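Local coordinates for protein NDP-rhamnosyltransferase (Saccharopolyspora spinosa, PDB 3TSA) that is a glycosyltransferase of the GT-B fold class, built from two Rossmann-like domains that face each other across a cleft, at residues V6-Y11 / P38-T43; H14-V19 / V200-S205; L140-V145 / I178-P183. All blocks are in the same frame, centred on the assembly; numbering follows the deposited sequence.

Overall arrangement
Contacts 1 and 3 lie where strands of the N-terminal sheet end in loops, and contact 2 joins the helical turn beside them to the interdomain linker. Contact 1 ties the loop after the first strand to helix 38-46. Its centre is about 12 Å from that of contact 2, and Met18 CE packs on Val6 CG1 at 3.5 Å. Contact 3, further along the same sheet, has its centre about 13 Å from that of contact 2 and about 17 Å from that of contact 1, which it does not touch. His14 and Ala17 of contact 2 pack on Trp143 of contact 3. A magnesium ion lies about 7 Å from the Asp180 side chain of contact 3.

Contact 1: V6-Y11 / P38-T43; sequences VVPLPY and PELQAT
Leu40 leans from helix 38-46 onto the loop Pro8-Tyr11 and makes most of the apolar contact. Its CG sits 3.8 Å from Pro10 CA, at the point where the two backbones come nearest, and from there the two methyls part along the loop. Leu40 CD2 lies 3.5 Å from Tyr11 C. CD1 goes the other way, trans to CA with chi2 at -167°, and points to the Pro8 ring, though how close it really comes there is doubtful. Leu15 of helix 12-16 packs on the same leucine side chain.

Two carbonyl oxygens also turn toward carbon. Leu9 O is near the Leu40 side chain, while Pro10 O is 3.9 Å from Glu39 CB. Beyond its CB the Glu39 chain bends at chi2 (84°), which turns OE1 toward the near side of the Pro10 ring, with Glu39 OE1 4.1 Å from Pro10 CB. This is a glancing touch at the exposed end of the contact.

The polar bonding runs within the loop and to its neighbours. Pro10 is the centre of an inverse gamma turn, closed by a weak bond from Tyr11 N to Leu9 O of 2.6 Å, and Tyr11 then takes the N-cap position of helix 12-16. Leu9 N is held by the carboxylate of Asp121. The loop follows the first strand of the Rossmann-like domain and leads straight into a helix, while the helix after the second strand leans on it.

Across the two segments the chemistry is that of van der Waals contact: one leucine fills in against a turn with a weak internal bond and with Leu9 N bonded to Asp121, and the Glu39 carboxylate stays at the exposed rim.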
loop_
_atom_site.group_PDB
_atom_site.type_symbol
_atom_site.label_atom_id
_atom_site.label_comp_id
_atom_site.label_asym_id
_atom_site.label_seq_id
_atom_site.Cartn_x
_atom_site.Cartn_y
_atom_site.Cartn_z
ATOM N N VAL A 6 10.877 -9.069 -4.882
ATOM C CA VAL A 6 9.697 -9.815 -5.167
ATOM C C VAL A 6 9.654 -10.076 -6.678
ATOM O O VAL A 6 9.853 -9.137 -7.500
ATOM C CB VAL A 6 8.490 -9.025 -4.727
ATOM C CG1 VAL A 6 7.170 -9.781 -5.066
ATOM C CG2 VAL A 6 8.646 -8.672 -3.260
ATOM N N VAL A 7 9.471 -11.345 -7.043
ATOM C CA VAL A 7 9.565 -11.766 -8.431
ATOM C C VAL A 7 8.241 -12.431 -8.786
ATOM O O VAL A 7 8.055 -13.619 -8.523
ATOM C CB VAL A 7 10.682 -12.778 -8.577
ATOM C CG1 VAL A 7 10.883 -13.190 -10.003
ATOM C CG2 VAL A 7 11.987 -12.194 -7.991
ATOM N N PRO A 8 7.260 -11.636 -9.288
ATOM C CA PRO A 8 5.996 -12.207 -9.620
ATOM C C PRO A 8 5.946 -12.562 -11.096
ATOM O O PRO A 8 6.809 -12.115 -11.878
ATOM C CB PRO A 8 5.043 -11.076 -9.290
ATOM C CG PRO A 8 5.868 -9.818 -9.592
ATOM C CD PRO A 8 7.232 -10.151 -9.214
ATOM N N LEU A 9 4.969 -13.385 -11.473
ATOM C CA LEU A 9 4.626 -13.552 -12.873
ATOM C C LEU A 9 3.951 -12.277 -13.335
ATOM O O LEU A 9 3.345 -11.569 -12.507
ATOM C CB LEU A 9 3.575 -14.638 -13.018
ATOM C CG LEU A 9 3.898 -16.081 -13.360
ATOM C CD1 LEU A 9 2.513 -16.689 -13.643
ATOM C CD2 LEU A 9 4.885 -16.218 -14.469
ATOM N N PRO A 10 4.034 -11.961 -14.647
ATOM C CA PRO A 10 3.407 -10.710 -15.037
ATOM C C PRO A 10 1.898 -10.810 -15.105
ATOM O O PRO A 10 1.329 -10.439 -16.105
ATOM C CB PRO A 10 3.961 -10.442 -16.432
ATOM C CG PRO A 10 4.318 -11.809 -16.960
ATOM C CD PRO A 10 4.623 -12.688 -15.790
ATOM N N TYR A 11 1.241 -11.298 -14.058
ATOM C CA TYR A 11 -0.191 -11.213 -13.956
ATOM C C TYR A 11 -0.575 -10.497 -12.671
ATOM O O TYR A 11 -0.179 -10.942 -11.552
ATOM C CB TYR A 11 -0.838 -12.580 -13.969
ATOM C CG TYR A 11 -0.446 -13.359 -15.183
ATOM C CD1 TYR A 11 -0.929 -13.034 -16.444
ATOM C CD2 TYR A 11 0.434 -14.408 -15.061
ATOM C CE1 TYR A 11 -0.546 -13.797 -17.574
ATOM C CE2 TYR A 11 0.818 -15.150 -16.135
ATOM C CZ TYR A 11 0.343 -14.854 -17.376
ATOM O OH TYR A 11 0.801 -15.658 -18.379
ATOM N N PRO A 38 6.311 -4.146 -17.599
ATOM C CA PRO A 38 5.265 -3.126 -17.863
ATOM C C PRO A 38 3.872 -3.513 -17.406
ATOM O O PRO A 38 3.163 -2.644 -16.852
ATOM C CB PRO A 38 5.288 -3.035 -19.393
ATOM C CG PRO A 38 6.783 -3.180 -19.642
ATOM C CD PRO A 38 7.115 -4.404 -18.811
ATOM N N GLU A 39 3.516 -4.799 -17.571
ATOM C CA GLU A 39 2.184 -5.366 -17.231
ATOM C C GLU A 39 1.813 -5.212 -15.753
ATOM O O GLU A 39 0.636 -5.189 -15.405
ATOM C CB GLU A 39 2.111 -6.872 -17.553
ATOM C CG GLU A 39 2.086 -7.239 -19.014
ATOM C CD GLU A 39 3.474 -7.318 -19.648
ATOM O OE1 GLU A 39 4.496 -7.292 -18.937
ATOM O OE2 GLU A 39 3.538 -7.394 -20.909
ATOM N N LEU A 40 2.843 -5.127 -14.907
ATOM C CA LEU A 40 2.630 -5.171 -13.476
ATOM C C LEU A 40 2.832 -3.830 -12.820
ATOM O O LEU A 40 2.515 -3.662 -11.661
ATOM C CB LEU A 40 3.584 -6.172 -12.826
ATOM C CG LEU A 40 3.273 -7.651 -12.786
ATOM C CD1 LEU A 40 4.307 -8.220 -11.767
ATOM C CD2 LEU A 40 1.823 -7.923 -12.354
ATOM N N GLN A 41 3.321 -2.865 -13.586
ATOM C CA GLN A 41 3.743 -1.602 -12.940
ATOM C C GLN A 41 2.611 -0.927 -12.173
ATOM O O GLN A 41 2.784 -0.478 -11.035
ATOM C CB GLN A 41 4.302 -0.607 -13.940
ATOM C CG GLN A 41 4.992 0.572 -13.244
ATOM C CD GLN A 41 5.452 1.606 -14.210
ATOM O OE1 GLN A 41 4.656 2.103 -15.016
ATOM N NE2 GLN A 41 6.746 1.968 -14.142
ATOM N N ALA A 42 1.471 -0.784 -12.841
ATOM C CA ALA A 42 0.368 -0.049 -12.251
ATOM C C ALA A 42 -0.273 -0.819 -11.055
ATOM O O ALA A 42 -0.687 -0.191 -10.053
ATOM C CB ALA A 42 -0.699 0.321 -13.429
ATOM N N THR A 43 -0.243 -2.154 -11.085
ATOM C CA THR A 43 -0.732 -2.951 -9.959
ATOM C C THR A 43 0.203 -2.694 -8.705
ATOM O O THR A 43 -0.284 -2.488 -7.547
ATOM C CB THR A 43 -0.664 -4.382 -10.314
ATOM O OG1 THR A 43 -1.531 -4.537 -11.472
ATOM C CG2 THR A 43 -1.278 -5.248 -9.163
#

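Contact 2: H14-V19 / V200-S205; sequences HLMAMV and VPYNGS
Tyr202 belongs to the linker that carries the chain from the last strand of the N-terminal sheet toward the C-terminal domain, and it packs against Met16 and Val19, where helix 12-16 turns into helix 19-27. Val19 lies over one face of the phenol ring. Its CG1 makes a CH-pi contact 3.8 Å from the ring centroid, only 14° off the normal, and CB and CG2 lie toward the CD2-CE2 edge. Met16 comes in at the edge instead: Met16 CG is near the ring plane, 3.8 Å from Tyr202 CE2, and the two side chains cross at about a right angle. A bend at chi3 (90°) then carries Met16 CE past the ring to the linker backbone, where it lies 3.6 Å from Asn203 C and equally close to Gly204 N.

That backbone folds back under its own tyrosine, with Gly204 N 3.5 Å beyond the other ring face and over its centre. The ring is therefore held between a valine methyl and a peptide nitrogen, with Trp23 meeting it edge-to-face.

In the GT-B fold such a linker connects the two Rossmann-like domains, and Asn203 points the opposite way from Tyr202, to the C-terminal side: its OD1 accepts from Asn281 N and its ND2 bonds Thr301 OG1. Gly48 of the second subunit packs on Tyr202.

The polar link between the segments is a water. It donates to Val200 O at 2.9 Å and to Met16 O at 3.2 Å. Met16 O also receives Val19 N at 3.1 Å, closing the type I turn Met16-Val19.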
loop_
_atom_site.group_PDB
_atom_site.type_symbol
_atom_site.label_atom_id
_atom_site.label_comp_id
_atom_site.label_asym_id
_atom_site.label_seq_id
_atom_site.Cartn_x
_atom_site.Cartn_y
_atom_site.Cartn_z
ATOM N N HIS A 14 -1.578 -12.382 -9.357
ATOM C CA HIS A 14 -0.505 -13.086 -8.619
ATOM C C HIS A 14 0.281 -12.092 -7.749
ATOM O O HIS A 14 0.776 -12.498 -6.685
ATOM C CB HIS A 14 0.464 -13.727 -9.562
ATOM C CG HIS A 14 -0.136 -14.870 -10.339
ATOM N ND1 HIS A 14 0.529 -16.048 -10.556
ATOM C CD2 HIS A 14 -1.320 -14.969 -11.012
ATOM C CE1 HIS A 14 -0.226 -16.834 -11.327
ATOM N NE2 HIS A 14 -1.349 -16.203 -11.609
ATOM N N LEU A 15 0.444 -10.857 -8.246
ATOM C CA LEU A 15 1.104 -9.808 -7.433
ATOM C C LEU A 15 0.155 -9.350 -6.296
ATOM O O LEU A 15 0.557 -9.230 -5.116
ATOM C CB LEU A 15 1.561 -8.602 -8.287
ATOM C CG LEU A 15 2.099 -7.443 -7.435
ATOM C CD1 LEU A 15 3.223 -7.866 -6.494
ATOM C CD2 LEU A 15 2.670 -6.365 -8.420
ATOM N N MET A 16 -1.129 -9.165 -6.637
ATOM C CA MET A 16 -2.069 -8.780 -5.583
ATOM C C MET A 16 -2.110 -9.767 -4.425
ATOM O O MET A 16 -2.293 -9.352 -3.279
ATOM C CB MET A 16 -3.477 -8.563 -6.174
ATOM C CG MET A 16 -3.592 -7.135 -6.869
ATOM S SD MET A 16 -5.041 -7.174 -7.911
ATOM C CE MET A 16 -6.177 -6.610 -6.664
ATOM N N ALA A 17 -1.967 -11.071 -4.729
ATOM C CA ALA A 17 -1.953 -12.118 -3.703
ATOM C C ALA A 17 -0.764 -11.901 -2.725
ATOM O O ALA A 17 -0.834 -12.365 -1.639
ATOM C CB ALA A 17 -1.796 -13.506 -4.347
ATOM N N MET A 18 0.275 -11.152 -3.147
ATOM C CA MET A 18 1.455 -10.942 -2.288
ATOM C C MET A 18 1.420 -9.589 -1.607
ATOM O O MET A 18 2.307 -9.277 -0.823
ATOM C CB MET A 18 2.718 -11.000 -3.125
ATOM C CG MET A 18 2.831 -12.424 -3.718
ATOM S SD MET A 18 4.476 -12.819 -4.270
ATOM C CE MET A 18 4.352 -11.848 -5.614
ATOM N N VAL A 19 0.429 -8.762 -1.943
ATOM C CA VAL A 19 0.527 -7.342 -1.475
ATOM C C VAL A 19 0.489 -7.181 0.073
ATOM O O VAL A 19 1.374 -6.483 0.634
ATOM C CB VAL A 19 -0.503 -6.457 -2.193
ATOM C CG1 VAL A 19 -0.856 -5.229 -1.360
ATOM C CG2 VAL A 19 -0.095 -6.049 -3.609
ATOM N N VAL A 200 -5.497 -12.182 3.169
ATOM C CA VAL A 200 -6.073 -10.894 3.587
ATOM C C VAL A 200 -6.639 -10.326 2.315
ATOM O O VAL A 200 -5.921 -10.159 1.348
ATOM C CB VAL A 200 -4.975 -9.963 4.081
ATOM C CG1 VAL A 200 -5.571 -8.556 4.326
ATOM C CG2 VAL A 200 -4.467 -10.508 5.390
ATOM N N PRO A 201 -7.930 -10.006 2.323
ATOM C CA PRO A 201 -8.463 -9.528 1.059
ATOM C C PRO A 201 -7.758 -8.236 0.668
ATOM O O PRO A 201 -7.597 -7.303 1.481
ATOM C CB PRO A 201 -9.971 -9.338 1.350
ATOM C CG PRO A 201 -10.250 -10.384 2.384
ATOM C CD PRO A 201 -8.989 -10.316 3.303
ATOM N N TYR A 202 -7.212 -8.225 -0.520
ATOM C CA TYR A 202 -6.733 -7.009 -1.130
ATOM C C TYR A 202 -7.222 -7.081 -2.504
ATOM O O TYR A 202 -6.797 -7.937 -3.283
ATOM C CB TYR A 202 -5.194 -6.917 -1.179
ATOM C CG TYR A 202 -4.756 -5.694 -1.936
ATOM C CD1 TYR A 202 -5.066 -4.402 -1.450
ATOM C CD2 TYR A 202 -4.112 -5.813 -3.178
ATOM C CE1 TYR A 202 -4.688 -3.264 -2.207
ATOM C CE2 TYR A 202 -3.721 -4.667 -3.982
ATOM C CZ TYR A 202 -4.013 -3.373 -3.410
ATOM O OH TYR A 202 -3.714 -2.221 -4.154
ATOM N N ASN A 203 -8.122 -6.142 -2.811
ATOM C CA ASN A 203 -8.710 -6.069 -4.132
ATOM C C ASN A 203 -8.500 -4.683 -4.765
ATOM O O ASN A 203 -9.375 -4.203 -5.521
ATOM C CB ASN A 203 -10.217 -6.307 -4.028
ATOM C CG ASN A 203 -10.609 -7.325 -2.966
ATOM O OD1 ASN A 203 -11.338 -6.993 -2.016
ATOM N ND2 ASN A 203 -10.198 -8.569 -3.161
ATOM N N GLY A 204 -7.398 -4.016 -4.428
ATOM C CA GLY A 204 -7.081 -2.725 -5.035
ATOM C C GLY A 204 -7.592 -1.625 -4.112
ATOM O O GLY A 204 -8.203 -1.881 -3.074
ATOM N N SER A 205 -7.361 -0.388 -4.546
ATOM C CA SER A 205 -7.876 0.770 -3.823
ATOM C C SER A 205 -9.221 1.246 -4.357
ATOM O O SER A 205 -9.661 0.809 -5.414
ATOM C CB SER A 205 -6.859 1.861 -3.921
ATOM O OG SER A 205 -6.844 2.341 -5.271
HETATM O O HOH W 1 -4.060 -10.491 -0.913
#

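Contact 3: L140-V145 / I178-P183; sequences LHRWGV and ILDPCP
Arg142 NH1 and Asp180 OD2 form a salt bridge at 2.9 Å. The Arg142 chain, extended from CG to NE (chi2 and chi3 both 172°), carries its guanidinium out to the carboxylate; the two planes stand 77° apart, and NH1 comes to OD2 from above the carboxylate plane. Asp146 also pairs with Arg142 NE, the Pro192 carbonyl takes NH2, and Gln187 NE2 bonds Asp180 OD2. Asp180 OD1 accepts Cys182 N at 2.9 Å in an Asx turn.

Two backbone bonds join the strands: Leu179 N to Leu140 O at 2.6 Å and Arg142 N to Leu179 O at 2.9 Å. They pair strands 138-141 and 177-180 in parallel, neighbours in a beta-alpha-beta unit of the Rossmann-like domain whose crossover helix is 151-166.

Ile178 joins Leu140 on one sheet face, and Ile178 CG2 lies over one face of the guanidinium, 3.8 Å from Arg142 CZ. On the other, His141 CD2 meets Leu179 CB at 4.1 Å, with Leu21 of helix 19-27 against both. Beyond the strands, Pro181 CD lies 3.1 Å from Arg142 O, a buried oxygen with no polar partner in the model, and Val145 CG2 touches Cys182 SG at 3.8 Å.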
loop_
_atom_site.group_PDB
_atom_site.type_symbol
_atom_site.label_atom_id
_atom_site.label_comp_id
_atom_site.label_asym_id
_atom_site.label_seq_id
_atom_site.Cartn_x
_atom_site.Cartn_y
_atom_site.Cartn_z
ATOM N N LEU A 140 8.988 -19.390 -2.022
ATOM C CA LEU A 140 7.982 -19.417 -3.074
ATOM C C LEU A 140 6.631 -18.962 -2.465
ATOM O O LEU A 140 6.333 -19.215 -1.291
ATOM C CB LEU A 140 7.803 -20.854 -3.688
ATOM C CG LEU A 140 8.873 -21.273 -4.697
ATOM C CD1 LEU A 140 8.330 -22.522 -5.466
ATOM C CD2 LEU A 140 9.271 -20.123 -5.644
ATOM N N HIS A 141 5.813 -18.303 -3.285
ATOM C CA HIS A 141 4.465 -17.872 -2.852
ATOM C C HIS A 141 3.360 -18.367 -3.785
ATOM O O HIS A 141 3.320 -17.985 -4.959
ATOM C CB HIS A 141 4.435 -16.327 -2.799
ATOM C CG HIS A 141 3.272 -15.782 -2.040
ATOM N ND1 HIS A 141 2.027 -15.661 -2.616
ATOM C CD2 HIS A 141 3.142 -15.357 -0.756
ATOM C CE1 HIS A 141 1.178 -15.179 -1.719
ATOM N NE2 HIS A 141 1.817 -15.002 -0.580
ATOM N N ARG A 142 2.438 -19.171 -3.261
ATOM C CA ARG A 142 1.268 -19.574 -4.009
ATOM C C ARG A 142 0.254 -18.453 -3.995
ATOM O O ARG A 142 0.053 -17.790 -2.968
ATOM C CB ARG A 142 0.636 -20.797 -3.345
ATOM C CG ARG A 142 1.499 -22.009 -3.638
ATOM C CD ARG A 142 1.024 -23.235 -2.844
ATOM N NE ARG A 142 1.813 -24.407 -3.363
ATOM C CZ ARG A 142 2.139 -25.441 -2.561
ATOM N NH1 ARG A 142 1.672 -25.509 -1.275
ATOM N NH2 ARG A 142 2.939 -26.422 -3.047
ATOM N N TRP A 143 -0.420 -18.273 -5.131
ATOM C CA TRP A 143 -1.569 -17.329 -5.113
ATOM C C TRP A 143 -2.857 -18.009 -4.643
ATOM O O TRP A 143 -3.841 -17.338 -4.251
ATOM C CB TRP A 143 -1.726 -16.679 -6.489
ATOM C CG TRP A 143 -2.138 -17.736 -7.486
ATOM C CD1 TRP A 143 -3.404 -18.164 -7.718
ATOM C CD2 TRP A 143 -1.278 -18.591 -8.201
ATOM N NE1 TRP A 143 -3.401 -19.211 -8.602
ATOM C CE2 TRP A 143 -2.107 -19.501 -8.926
ATOM C CE3 TRP A 143 0.114 -18.650 -8.372
ATOM C CZ2 TRP A 143 -1.598 -20.474 -9.765
ATOM C CZ3 TRP A 143 0.637 -19.624 -9.216
ATOM C CH2 TRP A 143 -0.234 -20.538 -9.911
ATOM N N GLY A 144 -2.875 -19.339 -4.666
ATOM C CA GLY A 144 -4.092 -20.061 -4.296
ATOM C C GLY A 144 -3.935 -21.563 -4.600
ATOM O O GLY A 144 -2.963 -22.156 -4.188
ATOM N N VAL A 145 -4.909 -22.142 -5.303
ATOM C CA VAL A 145 -4.802 -23.560 -5.727
ATOM C C VAL A 145 -3.602 -23.665 -6.679
ATOM O O VAL A 145 -3.390 -22.771 -7.534
ATOM C CB VAL A 145 -6.104 -24.028 -6.399
ATOM C CG1 VAL A 145 -5.928 -25.446 -6.944
ATOM C CG2 VAL A 145 -7.238 -24.014 -5.371
ATOM N N ILE A 178 7.743 -22.760 0.905
ATOM C CA ILE A 178 6.600 -22.338 0.012
ATOM C C ILE A 178 5.562 -21.733 0.929
ATOM O O ILE A 178 5.248 -22.362 1.982
ATOM C CB ILE A 178 5.947 -23.558 -0.657
ATOM C CG1 ILE A 178 7.053 -24.268 -1.488
ATOM C CG2 ILE A 178 4.871 -23.066 -1.578
ATOM C CD1 ILE A 178 6.632 -25.664 -2.083
ATOM N N LEU A 179 5.052 -20.526 0.609
ATOM C CA LEU A 179 3.958 -19.989 1.456
ATOM C C LEU A 179 2.637 -20.259 0.728
ATOM O O LEU A 179 2.574 -20.102 -0.485
ATOM C CB LEU A 179 4.089 -18.492 1.671
ATOM C CG LEU A 179 5.422 -18.090 2.321
ATOM C CD1 LEU A 179 5.346 -16.574 2.479
ATOM C CD2 LEU A 179 5.559 -18.689 3.679
ATOM N N ASP A 180 1.596 -20.645 1.472
ATOM C CA ASP A 180 0.350 -21.094 0.833
ATOM C C ASP A 180 -0.855 -20.475 1.553
ATOM O O ASP A 180 -1.175 -20.871 2.709
ATOM C CB ASP A 180 0.328 -22.679 0.950
ATOM C CG ASP A 180 -0.763 -23.270 0.150
ATOM O OD1 ASP A 180 -1.615 -22.502 -0.375
ATOM O OD2 ASP A 180 -0.769 -24.543 0.026
ATOM N N PRO A 181 -1.621 -19.568 0.860
ATOM C CA PRO A 181 -2.811 -19.007 1.447
ATOM C C PRO A 181 -4.098 -19.830 1.112
ATOM O O PRO A 181 -5.195 -19.494 1.555
ATOM C CB PRO A 181 -2.889 -17.637 0.766
ATOM C CG PRO A 181 -2.441 -17.931 -0.725
ATOM C CD PRO A 181 -1.274 -18.996 -0.469
ATOM N N CYS A 182 -3.960 -20.893 0.310
ATOM C CA CYS A 182 -5.140 -21.692 0.030
ATOM C C CYS A 182 -5.692 -22.488 1.240
ATOM O O CYS A 182 -4.928 -23.110 1.965
ATOM C CB CYS A 182 -4.749 -22.698 -1.102
ATOM S SG CYS A 182 -6.173 -23.628 -1.756
ATOM N N PRO A 183 -7.010 -22.433 1.482
ATOM C CA PRO A 183 -7.605 -23.280 2.497
ATOM C C PRO A 183 -7.090 -24.725 2.276
ATOM O O PRO A 183 -7.166 -25.237 1.169
ATOM C CB PRO A 183 -9.112 -23.113 2.220
ATOM C CG PRO A 183 -9.223 -21.716 1.622
ATOM C CD PRO A 183 -8.016 -21.615 0.753
#